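Local structure of muconate cycloisomerase (Azorhizobium caulinodans, 3MY9) at residues K36-E41 against A66-L71; G304-A309 against L358-S363; G311-A316 against I351-P356. The protein belongs to the mandelate racemase / muconate lactonizing enzyme family of the enolase superfamily, with an N-terminal capping domain on a TIM-like barrel and bound magnesium ions. All blocks are in the same frame, centred on the assembly; numbering follows the deposited sequence.

Interaction 1 of 3, residues K36-E41 against A66-L71; sequences KRVLLE and AAFSAL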
ATOM      1  N   LYS A  36     -38.127 -23.225 -21.043  1.00 86.05           N
ATOM      2  CA  LYS A  36     -39.099 -22.148 -21.156  1.00 86.04           C
ATOM      3  C   LYS A  36     -38.364 -20.827 -21.394  1.00 82.32           C
ATOM      4  O   LYS A  36     -37.275 -20.607 -20.861  1.00 79.70           O
ATOM      5  CB  LYS A  36     -39.983 -22.087 -19.907  1.00 88.38           C
ATOM      6  N   ARG A  37     -38.964 -19.967 -22.215  1.00 81.68           N
ATOM      7  CA  ARG A  37     -38.341 -18.718 -22.639  1.00 78.56           C
ATOM      8  C   ARG A  37     -39.345 -17.571 -22.576  1.00 78.74           C
ATOM      9  O   ARG A  37     -40.517 -17.740 -22.901  1.00 80.99           O
ATOM     10  CB  ARG A  37     -37.817 -18.860 -24.074  1.00 77.58           C
ATOM     11  CG  ARG A  37     -36.825 -20.022 -24.297  1.00 77.16           C
ATOM     12  CD  ARG A  37     -36.780 -20.437 -25.755  1.00 77.30           C
ATOM     13  NE  ARG A  37     -36.381 -19.329 -26.613  1.00 76.39           N
ATOM     14  CZ  ARG A  37     -36.513 -19.296 -27.938  1.00 76.76           C
ATOM     15  NH1 ARG A  37     -37.041 -20.321 -28.599  1.00 78.27           N
ATOM     16  NH2 ARG A  37     -36.104 -18.218 -28.609  1.00 75.57           N
ATOM     17  N   VAL A  38     -38.877 -16.403 -22.154  1.00 76.21           N
ATOM     18  CA  VAL A  38     -39.710 -15.201 -22.095  1.00 76.11           C
ATOM     19  C   VAL A  38     -39.384 -14.343 -23.312  1.00 73.61           C
ATOM     20  O   VAL A  38     -38.244 -13.868 -23.463  1.00 71.02           O
ATOM     21  CB  VAL A  38     -39.432 -14.358 -20.819  1.00 75.67           C
ATOM     22  CG1 VAL A  38     -40.620 -13.457 -20.507  1.00 77.41           C
ATOM     23  CG2 VAL A  38     -39.093 -15.255 -19.623  1.00 76.67           C
ATOM     24  N   LEU A  39     -40.369 -14.159 -24.180  1.00 74.10           N
ATOM     25  CA  LEU A  39     -40.228 -13.315 -25.351  1.00 72.43           C
ATOM     26  C   LEU A  39     -41.157 -12.117 -25.212  1.00 73.03           C
ATOM     27  O   LEU A  39     -42.287 -12.242 -24.737  1.00 75.71           O
ATOM     28  CB  LEU A  39     -40.560 -14.095 -26.618  1.00 73.31           C
ATOM     29  CG  LEU A  39     -40.097 -15.541 -26.655  1.00 73.65           C
ATOM     30  CD1 LEU A  39     -40.752 -16.243 -27.832  1.00 77.07           C
ATOM     31  CD2 LEU A  39     -38.571 -15.630 -26.705  1.00 72.04           C
ATOM     32  N   LEU A  40     -40.662 -10.958 -25.625  1.00 70.96           N
ATOM     33  CA  LEU A  40     -41.381  -9.698 -25.531  1.00 71.09           C
ATOM     34  C   LEU A  40     -41.494  -9.134 -26.930  1.00 70.52           C
ATOM     35  O   LEU A  40     -40.501  -9.041 -27.645  1.00 68.73           O
ATOM     36  CB  LEU A  40     -40.593  -8.721 -24.646  1.00 69.24           C
ATOM     37  CG  LEU A  40     -41.027  -7.249 -24.601  1.00 68.71           C
ATOM     38  CD1 LEU A  40     -42.221  -7.057 -23.679  1.00 68.86           C
ATOM     39  CD2 LEU A  40     -39.845  -6.369 -24.152  1.00 64.12           C
ATOM     40  N   GLU A  41     -42.701  -8.757 -27.319  1.00 72.26           N
ATOM     41  CA  GLU A  41     -42.917  -8.099 -28.589  1.00 72.15           C
ATOM     42  C   GLU A  41     -43.365  -6.680 -28.302  1.00 72.04           C
ATOM     43  O   GLU A  41     -44.385  -6.466 -27.644  1.00 73.56           O
ATOM     44  CB  GLU A  41     -43.998  -8.825 -29.408  1.00 74.57           C
ATOM     45  CG  GLU A  41     -44.226  -8.234 -30.807  1.00 74.99           C
ATOM     46  CD  GLU A  41     -45.620  -8.528 -31.368  1.00 80.26           C
ATOM     47  OE1 GLU A  41     -46.602  -8.462 -30.600  1.00 83.65           O
ATOM     48  OE2 GLU A  41     -45.739  -8.800 -32.585  1.00 81.14           O
ATOM     49  N   ALA A  66     -39.995 -15.385 -12.841  1.00103.78           N
ATOM     50  CA  ALA A  66     -39.417 -14.133 -12.345  1.00101.62           C
ATOM     51  C   ALA A  66     -39.426 -13.046 -13.424  1.00 99.37           C
ATOM     52  O   ALA A  66     -40.136 -12.039 -13.294  1.00100.27           O
ATOM     53  CB  ALA A  66     -37.992 -14.370 -11.841  1.00 99.23           C
ATOM     54  N   ALA A  67     -38.658 -13.263 -14.491  1.00 96.21           N
ATOM     55  CA  ALA A  67     -38.614 -12.322 -15.612  1.00 94.04           C
ATOM     56  C   ALA A  67     -40.019 -12.006 -16.117  1.00 95.63           C
ATOM     57  O   ALA A  67     -40.368 -10.836 -16.303  1.00 95.53           O
ATOM     58  CB  ALA A  67     -37.759 -12.871 -16.742  1.00 91.86           C
ATOM     59  N   PHE A  68     -40.830 -13.045 -16.310  1.00 97.07           N
ATOM     60  CA  PHE A  68     -42.181 -12.881 -16.862  1.00 98.71           C
ATOM     61  C   PHE A  68     -43.049 -11.891 -16.081  1.00100.12           C
ATOM     62  O   PHE A  68     -43.798 -11.101 -16.675  1.00100.50           O
ATOM     63  CB  PHE A  68     -42.917 -14.227 -16.949  1.00101.11           C
ATOM     64  CG  PHE A  68     -44.267 -14.128 -17.609  1.00102.73           C
ATOM     65  CD1 PHE A  68     -44.376 -14.123 -18.992  1.00101.22           C
ATOM     66  CD2 PHE A  68     -45.424 -14.002 -16.847  1.00105.95           C
ATOM     67  CE1 PHE A  68     -45.611 -14.016 -19.608  1.00104.10           C
ATOM     68  CE2 PHE A  68     -46.674 -13.889 -17.457  1.00108.25           C
ATOM     69  CZ  PHE A  68     -46.769 -13.896 -18.840  1.00107.32           C
ATOM     70  N   SER A  69     -42.974 -11.954 -14.755  1.00100.62           N
ATOM     71  CA  SER A  69     -43.760 -11.051 -13.922  1.00102.28           C
ATOM     72  C   SER A  69     -43.139  -9.656 -13.957  1.00 99.45           C
ATOM     73  O   SER A  69     -43.859  -8.655 -13.995  1.00100.69           O
ATOM     74  CB  SER A  69     -43.888 -11.574 -12.480  1.00104.46           C
ATOM     75  OG  SER A  69     -42.626 -11.874 -11.906  1.00102.91           O
ATOM     76  N   ALA A  70     -41.807  -9.600 -13.971  1.00 95.70           N
ATOM     77  CA  ALA A  70     -41.096  -8.329 -14.018  1.00 92.90           C
ATOM     78  C   ALA A  70     -41.625  -7.461 -15.150  1.00 91.93           C
ATOM     79  O   ALA A  70     -42.025  -6.322 -14.923  1.00 92.78           O
ATOM     80  CB  ALA A  70     -39.611  -8.560 -14.173  1.00 89.91           C
ATOM     81  N   LEU A  71     -41.660  -8.009 -16.359  1.00 90.43           N
ATOM     82  CA  LEU A  71     -42.146  -7.271 -17.528  1.00 89.47           C
ATOM     83  C   LEU A  71     -43.621  -6.906 -17.413  1.00 91.92           C
ATOM     84  O   LEU A  71     -44.009  -5.766 -17.687  1.00 91.86           O
ATOM     85  CB  LEU A  71     -41.918  -8.074 -18.814  1.00 88.34           C
ATOM     86  CG  LEU A  71     -40.474  -8.205 -19.321  1.00 84.77           C
ATOM     87  CD1 LEU A  71     -40.337  -9.405 -20.263  1.00 83.75           C
ATOM     88  CD2 LEU A  71     -40.005  -6.922 -20.006  1.00 81.32           C
TER

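Interaction 2 of 3, residues G304-A309 against L358-S363; sequences GGIALA and LGISIS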
ATOM      1  N   GLY A 304     -31.363 -19.237 -28.059  1.00 65.44           N
ATOM      2  CA  GLY A 304     -32.613 -18.617 -28.451  1.00 66.18           C
ATOM      3  C   GLY A 304     -32.311 -17.486 -29.415  1.00 64.55           C
ATOM      4  O   GLY A 304     -31.505 -16.602 -29.121  1.00 62.03           O
ATOM      5  N   GLY A 305     -32.963 -17.520 -30.570  1.00 65.64           N
ATOM      6  CA  GLY A 305     -32.539 -16.725 -31.710  1.00 64.39           C
ATOM      7  C   GLY A 305     -32.527 -15.233 -31.470  1.00 62.60           C
ATOM      8  O   GLY A 305     -31.695 -14.529 -32.033  1.00 61.06           O
ATOM      9  N   ILE A 306     -33.448 -14.760 -30.634  1.00 62.74           N
ATOM     10  CA  ILE A 306     -33.616 -13.335 -30.391  1.00 61.56           C
ATOM     11  C   ILE A 306     -32.496 -12.814 -29.507  1.00 58.79           C
ATOM     12  O   ILE A 306     -31.893 -11.786 -29.807  1.00 58.33           O
ATOM     13  CB  ILE A 306     -34.990 -13.019 -29.758  1.00 62.95           C
ATOM     14  CG1 ILE A 306     -36.115 -13.511 -30.658  1.00 65.46           C
ATOM     15  CG2 ILE A 306     -35.134 -11.514 -29.537  1.00 62.72           C
ATOM     16  CD1 ILE A 306     -37.490 -13.398 -30.041  1.00 67.86           C
ATOM     17  N   ALA A 307     -32.212 -13.525 -28.421  1.00 57.57           N
ATOM     18  CA  ALA A 307     -31.114 -13.161 -27.529  1.00 54.58           C
ATOM     19  C   ALA A 307     -29.746 -13.342 -28.199  1.00 52.18           C
ATOM     20  O   ALA A 307     -28.790 -12.593 -27.923  1.00 49.95           O
ATOM     21  CB  ALA A 307     -31.178 -14.003 -26.253  1.00 55.27           C
ATOM     22  N   LEU A 308     -29.646 -14.359 -29.042  1.00 51.09           N
ATOM     23  CA  LEU A 308     -28.421 -14.616 -29.780  1.00 49.65           C
ATOM     24  C   LEU A 308     -28.165 -13.522 -30.803  1.00 48.25           C
ATOM     25  O   LEU A 308     -27.037 -13.123 -31.000  1.00 47.79           O
ATOM     26  CB  LEU A 308     -28.511 -15.956 -30.492  1.00 50.94           C
ATOM     27  CG  LEU A 308     -27.311 -16.358 -31.344  1.00 50.17           C
ATOM     28  CD1 LEU A 308     -26.041 -16.342 -30.523  1.00 50.09           C
ATOM     29  CD2 LEU A 308     -27.586 -17.737 -31.914  1.00 51.42           C
ATOM     30  N   ALA A 309     -29.207 -13.043 -31.462  1.00 49.25           N
ATOM     31  CA  ALA A 309     -29.064 -11.945 -32.437  1.00 48.76           C
ATOM     32  C   ALA A 309     -28.516 -10.712 -31.712  1.00 47.20           C
ATOM     33  O   ALA A 309     -27.592 -10.055 -32.174  1.00 45.76           O
ATOM     34  CB  ALA A 309     -30.419 -11.631 -33.111  1.00 49.49           C
ATOM     35  N   LEU A 358     -32.311  -6.111 -35.279  1.00 55.65           N
ATOM     36  CA  LEU A 358     -31.576  -7.315 -34.873  1.00 55.35           C
ATOM     37  C   LEU A 358     -31.173  -8.171 -36.085  1.00 56.75           C
ATOM     38  O   LEU A 358     -30.232  -8.954 -36.001  1.00 55.55           O
ATOM     39  CB  LEU A 358     -32.390  -8.143 -33.881  1.00 55.55           C
ATOM     40  CG  LEU A 358     -32.526  -7.537 -32.481  1.00 55.02           C
ATOM     41  CD1 LEU A 358     -33.689  -8.158 -31.719  1.00 54.92           C
ATOM     42  CD2 LEU A 358     -31.221  -7.665 -31.706  1.00 51.69           C
ATOM     43  N   GLY A 359     -31.877  -7.998 -37.201  1.00 59.38           N
ATOM     44  CA  GLY A 359     -31.638  -8.766 -38.419  1.00 61.57           C
ATOM     45  C   GLY A 359     -32.292 -10.147 -38.427  1.00 63.98           C
ATOM     46  O   GLY A 359     -31.767 -11.058 -39.038  1.00 64.46           O
ATOM     47  N   ILE A 360     -33.433 -10.282 -37.749  1.00 66.27           N
ATOM     48  CA  ILE A 360     -34.189 -11.545 -37.642  1.00 68.74           C
ATOM     49  C   ILE A 360     -35.663 -11.235 -37.886  1.00 71.86           C
ATOM     50  O   ILE A 360     -36.080 -10.084 -37.759  1.00 71.53           O
ATOM     51  CB  ILE A 360     -34.032 -12.191 -36.228  1.00 68.41           C
ATOM     52  CG1 ILE A 360     -34.745 -11.362 -35.149  1.00 68.23           C
ATOM     53  CG2 ILE A 360     -32.571 -12.324 -35.849  1.00 65.60           C
ATOM     54  CD1 ILE A 360     -34.576 -11.909 -33.754  1.00 67.11           C
ATOM     55  N   SER A 361     -36.453 -12.243 -38.248  1.00 75.08           N
ATOM     56  CA  SER A 361     -37.892 -12.061 -38.403  1.00 78.10           C
ATOM     57  C   SER A 361     -38.681 -13.121 -37.648  1.00 80.03           C
ATOM     58  O   SER A 361     -38.257 -14.271 -37.557  1.00 79.92           O
ATOM     59  CB  SER A 361     -38.275 -12.069 -39.882  1.00 79.93           C
ATOM     60  OG  SER A 361     -37.437 -12.956 -40.600  1.00 82.31           O
ATOM     61  N   ILE A 362     -39.832 -12.710 -37.117  1.00 82.05           N
ATOM     62  CA  ILE A 362     -40.730 -13.587 -36.374  1.00 84.60           C
ATOM     63  C   ILE A 362     -42.177 -13.320 -36.750  1.00 87.67           C
ATOM     64  O   ILE A 362     -42.692 -12.235 -36.481  1.00 87.43           O
ATOM     65  CB  ILE A 362     -40.624 -13.362 -34.866  1.00 83.51           C
ATOM     66  CG1 ILE A 362     -39.222 -13.717 -34.370  1.00 81.34           C
ATOM     67  CG2 ILE A 362     -41.712 -14.177 -34.146  1.00 85.73           C
ATOM     68  CD1 ILE A 362     -39.019 -13.469 -32.911  1.00 80.32           C
ATOM     69  N   SER A 363     -42.825 -14.313 -37.360  1.00 91.24           N
ATOM     70  CA  SER A 363     -44.249 -14.232 -37.724  1.00 94.62           C
ATOM     71  C   SER A 363     -45.126 -14.920 -36.673  1.00 97.05           C
ATOM     72  O   SER A 363     -44.615 -15.625 -35.790  1.00 96.36           O
ATOM     73  CB  SER A 363     -44.487 -14.871 -39.101  1.00 96.66           C
ATOM     74  OG  SER A 363     -44.123 -16.248 -39.119  1.00 97.67           O
TER

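Interaction 3 of 3, residues G311-A316 against I351-P356; sequences GTQLIA and IVPDGP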
ATOM      1  N   GLY A 311     -26.774 -10.598 -28.926  1.00 45.63           N
ATOM      2  CA  GLY A 311     -25.393 -10.809 -28.511  1.00 44.87           C
ATOM      3  C   GLY A 311     -24.414 -10.692 -29.673  1.00 44.45           C
ATOM      4  O   GLY A 311     -23.336 -10.132 -29.535  1.00 44.28           O
ATOM      5  N   THR A 312     -24.810 -11.206 -30.826  1.00 44.98           N
ATOM      6  CA  THR A 312     -23.985 -11.161 -32.022  1.00 45.13           C
ATOM      7  C   THR A 312     -23.783  -9.725 -32.536  1.00 44.63           C
ATOM      8  O   THR A 312     -22.689  -9.353 -32.942  1.00 43.45           O
ATOM      9  CB  THR A 312     -24.633 -12.041 -33.108  1.00 47.26           C
ATOM     10  OG1 THR A 312     -24.624 -13.404 -32.660  1.00 48.45           O
ATOM     11  CG2 THR A 312     -23.865 -11.950 -34.380  1.00 48.82           C
ATOM     12  N   GLN A 313     -24.845  -8.924 -32.508  1.00 45.19           N
ATOM     13  CA  GLN A 313     -24.768  -7.482 -32.850  1.00 44.92           C
ATOM     14  C   GLN A 313     -23.852  -6.716 -31.901  1.00 43.50           C
ATOM     15  O   GLN A 313     -23.004  -5.908 -32.323  1.00 42.85           O
ATOM     16  CB  GLN A 313     -26.164  -6.838 -32.805  1.00 45.41           C
ATOM     17  CG  GLN A 313     -27.170  -7.422 -33.778  1.00 47.29           C
ATOM     18  CD  GLN A 313     -26.977  -6.953 -35.198  1.00 49.35           C
ATOM     19  OE1 GLN A 313     -26.326  -5.948 -35.453  1.00 48.52           O
ATOM     20  NE2 GLN A 313     -27.562  -7.687 -36.145  1.00 50.31           N
ATOM     21  N   LEU A 314     -24.034  -6.951 -30.604  1.00 42.82           N
ATOM     22  CA  LEU A 314     -23.151  -6.354 -29.611  1.00 41.45           C
ATOM     23  C   LEU A 314     -21.690  -6.663 -29.926  1.00 40.56           C
ATOM     24  O   LEU A 314     -20.853  -5.762 -29.992  1.00 40.33           O
ATOM     25  CB  LEU A 314     -23.478  -6.838 -28.195  1.00 41.13           C
ATOM     26  CG  LEU A 314     -22.369  -6.408 -27.207  1.00 42.46           C
ATOM     27  CD1 LEU A 314     -22.576  -4.925 -26.882  1.00 42.45           C
ATOM     28  CD2 LEU A 314     -22.323  -7.284 -25.991  1.00 42.15           C
ATOM     29  N   ILE A 315     -21.374  -7.937 -30.105  1.00 40.39           N
ATOM     30  CA  ILE A 315     -19.991  -8.316 -30.284  1.00 38.95           C
ATOM     31  C   ILE A 315     -19.473  -7.764 -31.604  1.00 39.47           C
ATOM     32  O   ILE A 315     -18.345  -7.302 -31.682  1.00 39.41           O
ATOM     33  CB  ILE A 315     -19.790  -9.828 -30.189  1.00 38.88           C
ATOM     34  CG1 ILE A 315     -20.107 -10.324 -28.763  1.00 39.34           C
ATOM     35  CG2 ILE A 315     -18.353 -10.208 -30.574  1.00 36.05           C
ATOM     36  CD1 ILE A 315     -20.166 -11.875 -28.658  1.00 39.09           C
ATOM     37  N   ALA A 316     -20.326  -7.749 -32.623  1.00 40.82           N
ATOM     38  CA  ALA A 316     -19.983  -7.184 -33.916  1.00 40.89           C
ATOM     39  C   ALA A 316     -19.507  -5.722 -33.810  1.00 40.63           C
ATOM     40  O   ALA A 316     -18.653  -5.281 -34.594  1.00 40.55           O
ATOM     41  CB  ALA A 316     -21.187  -7.288 -34.842  1.00 42.60           C
ATOM     42  N   ILE A 351     -21.990 -16.125 -38.127  1.00 52.82           N
ATOM     43  CA  ILE A 351     -22.145 -15.104 -39.168  1.00 52.83           C
ATOM     44  C   ILE A 351     -23.060 -14.060 -38.579  1.00 51.75           C
ATOM     45  O   ILE A 351     -24.142 -14.405 -38.088  1.00 50.37           O
ATOM     46  CB  ILE A 351     -22.740 -15.665 -40.445  1.00 55.57           C
ATOM     47  CG1 ILE A 351     -22.017 -16.947 -40.840  1.00 58.27           C
ATOM     48  CG2 ILE A 351     -22.650 -14.623 -41.591  1.00 54.49           C
ATOM     49  CD1 ILE A 351     -20.570 -16.724 -41.121  1.00 60.87           C
ATOM     50  N   VAL A 352     -22.598 -12.808 -38.537  1.00 51.33           N
ATOM     51  CA  VAL A 352     -23.399 -11.742 -37.933  1.00 51.29           C
ATOM     52  C   VAL A 352     -24.512 -11.443 -38.923  1.00 54.37           C
ATOM     53  O   VAL A 352     -24.235 -11.056 -40.066  1.00 55.75           O
ATOM     54  CB  VAL A 352     -22.568 -10.459 -37.584  1.00 50.18           C
ATOM     55  CG1 VAL A 352     -23.468  -9.370 -37.010  1.00 48.75           C
ATOM     56  CG2 VAL A 352     -21.468 -10.772 -36.574  1.00 48.41           C
ATOM     57  N   PRO A 353     -25.777 -11.681 -38.520  1.00 56.30           N
ATOM     58  CA  PRO A 353     -26.882 -11.537 -39.449  1.00 58.99           C
ATOM     59  C   PRO A 353     -26.949 -10.124 -39.988  1.00 59.00           C
ATOM     60  O   PRO A 353     -26.738  -9.169 -39.249  1.00 58.12           O
ATOM     61  CB  PRO A 353     -28.113 -11.792 -38.574  1.00 59.40           C
ATOM     62  CG  PRO A 353     -27.673 -11.358 -37.221  1.00 57.82           C
ATOM     63  CD  PRO A 353     -26.265 -11.854 -37.143  1.00 55.82           C
ATOM     64  N   ASP A 354     -27.241 -10.018 -41.270  1.00 60.54           N
ATOM     65  CA  ASP A 354     -27.360  -8.752 -41.956  1.00 60.97           C
ATOM     66  C   ASP A 354     -28.798  -8.240 -41.798  1.00 61.11           C
ATOM     67  O   ASP A 354     -29.722  -9.002 -41.435  1.00 61.52           O
ATOM     68  CB  ASP A 354     -27.015  -8.951 -43.452  1.00 63.05           C
ATOM     69  CG  ASP A 354     -25.567  -9.451 -43.672  1.00 64.30           C
ATOM     70  OD1 ASP A 354     -24.692  -9.248 -42.785  1.00 64.16           O
ATOM     71  OD2 ASP A 354     -25.311 -10.054 -44.733  1.00 67.23           O
ATOM     72  N   GLY A 355     -28.991  -6.954 -42.063  1.00 60.00           N
ATOM     73  CA  GLY A 355     -30.335  -6.401 -42.089  1.00 60.78           C
ATOM     74  C   GLY A 355     -30.641  -5.505 -40.922  1.00 58.89           C
ATOM     75  O   GLY A 355     -29.929  -5.521 -39.922  1.00 57.15           O
ATOM     76  N   PRO A 356     -31.713  -4.715 -41.036  1.00 59.30           N
ATOM     77  CA  PRO A 356     -32.012  -3.713 -40.014  1.00 57.83           C
ATOM     78  C   PRO A 356     -32.369  -4.306 -38.660  1.00 56.84           C
ATOM     79  O   PRO A 356     -32.755  -5.476 -38.570  1.00 56.50           O
ATOM     80  CB  PRO A 356     -33.216  -2.962 -40.591  1.00 59.05           C
ATOM     81  CG  PRO A 356     -33.793  -3.848 -41.614  1.00 62.03           C
ATOM     82  CD  PRO A 356     -32.664  -4.670 -42.153  1.00 61.57           C
TER
HETATM   83  O   HOH W   1     -28.037  -6.912 -38.781  1.00 27.75           O

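Interaction 1 of 3, residues K36-E41 against A66-L71
Directly behind the helical face on which Ala67, Phe68 and Leu71 meet Val38, Ala66 O is gripped by two amides of the following turn: Ala70 N at 3.0 Å and, weakly, Ser69 N. No hydrogen bond crosses from helix to strand, and the contact itself is purely apolar. Val38 is its central knob. With CG1 anti to the backbone N (chi1 -158°), its two methyls split the work. CG2 comes to the CB of Ala67 at 4.0 Å, while CG1 sits over the helix backbone at Phe68 CA and reaches Leu71 CD1 at 4.1 Å. The same CG1 meets the Phe68 ring at its edge, near the ring plane, 4.1 Å from CD1, so the ring flanks the valine and does not lie flat on it. Further along, Leu71 turns its other methyl to Leu40, CD2 to CD2 at 4.2 Å. Leu71 thus spans the alternate strand residues Val38 and Leu40. Strand and helix run nearly parallel, 19° apart, with their axes 8.8 Å from each other. Beyond them, Ala104 and Val108 of helix 102-120 close over Leu71, and Arg37, from the other strand face, forms salt bridges with Glu53 and Asp337. Helices packed on one side of an antiparallel meander are the hallmark of the enolase-type N-terminal domain.

Interaction 2 of 3, residues G304-A309 against L358-S363
Ile360 carries CG1 between its backbone N and carbonyl carbon (chi1 69°) and is extended at chi2, which drives CD1 onto the first turn of helix 305-316 and lays CG2 against Ala309. Ile306 and Ile362 instead both hold CG1 beside the backbone N, with chi1 near -60° and the chain extended to CD1, and their tips converge. Each isoleucine of the loop crosses Ile306 at about a right angle. Ile360 CD1 lies 3.8 Å from Ile306 CG1 and equally close to Ile306 CA, so it rests on the root of that side chain and on the helix backbone together. Ile362 meets the far end: its CD1 is 3.7 Å from Ile306 CG1, and the methyl-to-methyl gap of 3.3 Å to Ile306 CD1 is tighter than normal van der Waals contact, so that one spacing is doubtful. One turn on, Ala309 CB is received by Ile360 CG2 at 3.6 Å and by Leu358 CB at 4.1 Å. Leu358 also leans a methyl, CD1, toward Ile306 CG2, 4.3 Å away. Trp51 of strand 49-54 touches both Ile306 and Ile362, and Met110 of helix 102-120 covers Ile306 and Leu358, so residues of the N-terminal domain pack on this junction of barrel helix and loop. The backbone of Leu358 finds its partners outside the two segments: its N bonds to Asp114 OD1 and its O to Gln313 NE2. With no hydrogen bond joining the two segments, their cohesion rests on buried aliphatic surface and the close fit of the side chains.

Interaction 3 of 3, residues G311-A316 against I351-P356
Thr312 lays its methyl on Val352, CG2 to CG2 at 3.5 Å, a tight fit for two carbons, and the two side chains run past each other in opposite senses. Standing anti to the backbone N (chi1 -64° for OG1), this methyl also meets Pro353 CD at 3.7 Å. The other branch of Val352, CG1, fits against Ala316 CB at 3.8 Å, one turn further along the helix, so the valine is seated between Thr312 and Ala316. Gln313 adds the polar half of the contact. Its chain bends at chi2 (-77°) to bring the amide to the proline, the two side chains crossing obliquely, and NE2 lies 3.8 Å from Pro353 CG. NE2 donates to a water at 2.8 Å, and that water gives its hydrogens to Pro353 O and Gly355 O, each 2.6 Å away, thereby bridging the helix to two carbonyls of the loop. The helix comes after strands 296-297 and 300-301 of the enolase-type barrel, and the loop leaves strand 349-351, which pairs beside the first barrel strand, 135-142. Ile136 of that strand packs against both Thr312 and Val352. In the next shell, Gln313 OE1 accepts from Ala125 N; both ends of the amide are thus engaged, which probably fixes its rotation. Thr312 OG1 bonds to Leu308 O of its own helix, and this keeps the methyl turned to the loop. Val352 is further tied through its backbone to Asp134, and the loop's outer edge is anchored by the salt bridge from Asp354 to Arg131.

How the interactions relate
Following the chain from the N terminus, interaction 1 comes first: it brings helix 64-79 back onto strand 35-44 and closes a short loop inside the N-terminal domain. Interactions 2 and 3 come later and are nested. Both use helix 305-316; 311-316 with 351-356 closes the inner loop and 304-309 with 358-363 the outer one, so the returning chain runs back along the helix toward its start. The two contacts touch, for example through Gly359 against Pro353. Interaction 2 also touches interaction 1, with Leu39 against Ile306 and Arg37 against Gly304, linking the N-terminal domain to the barrel. Interactions 1 and 3 stay about 12 Å apart at their nearest atoms.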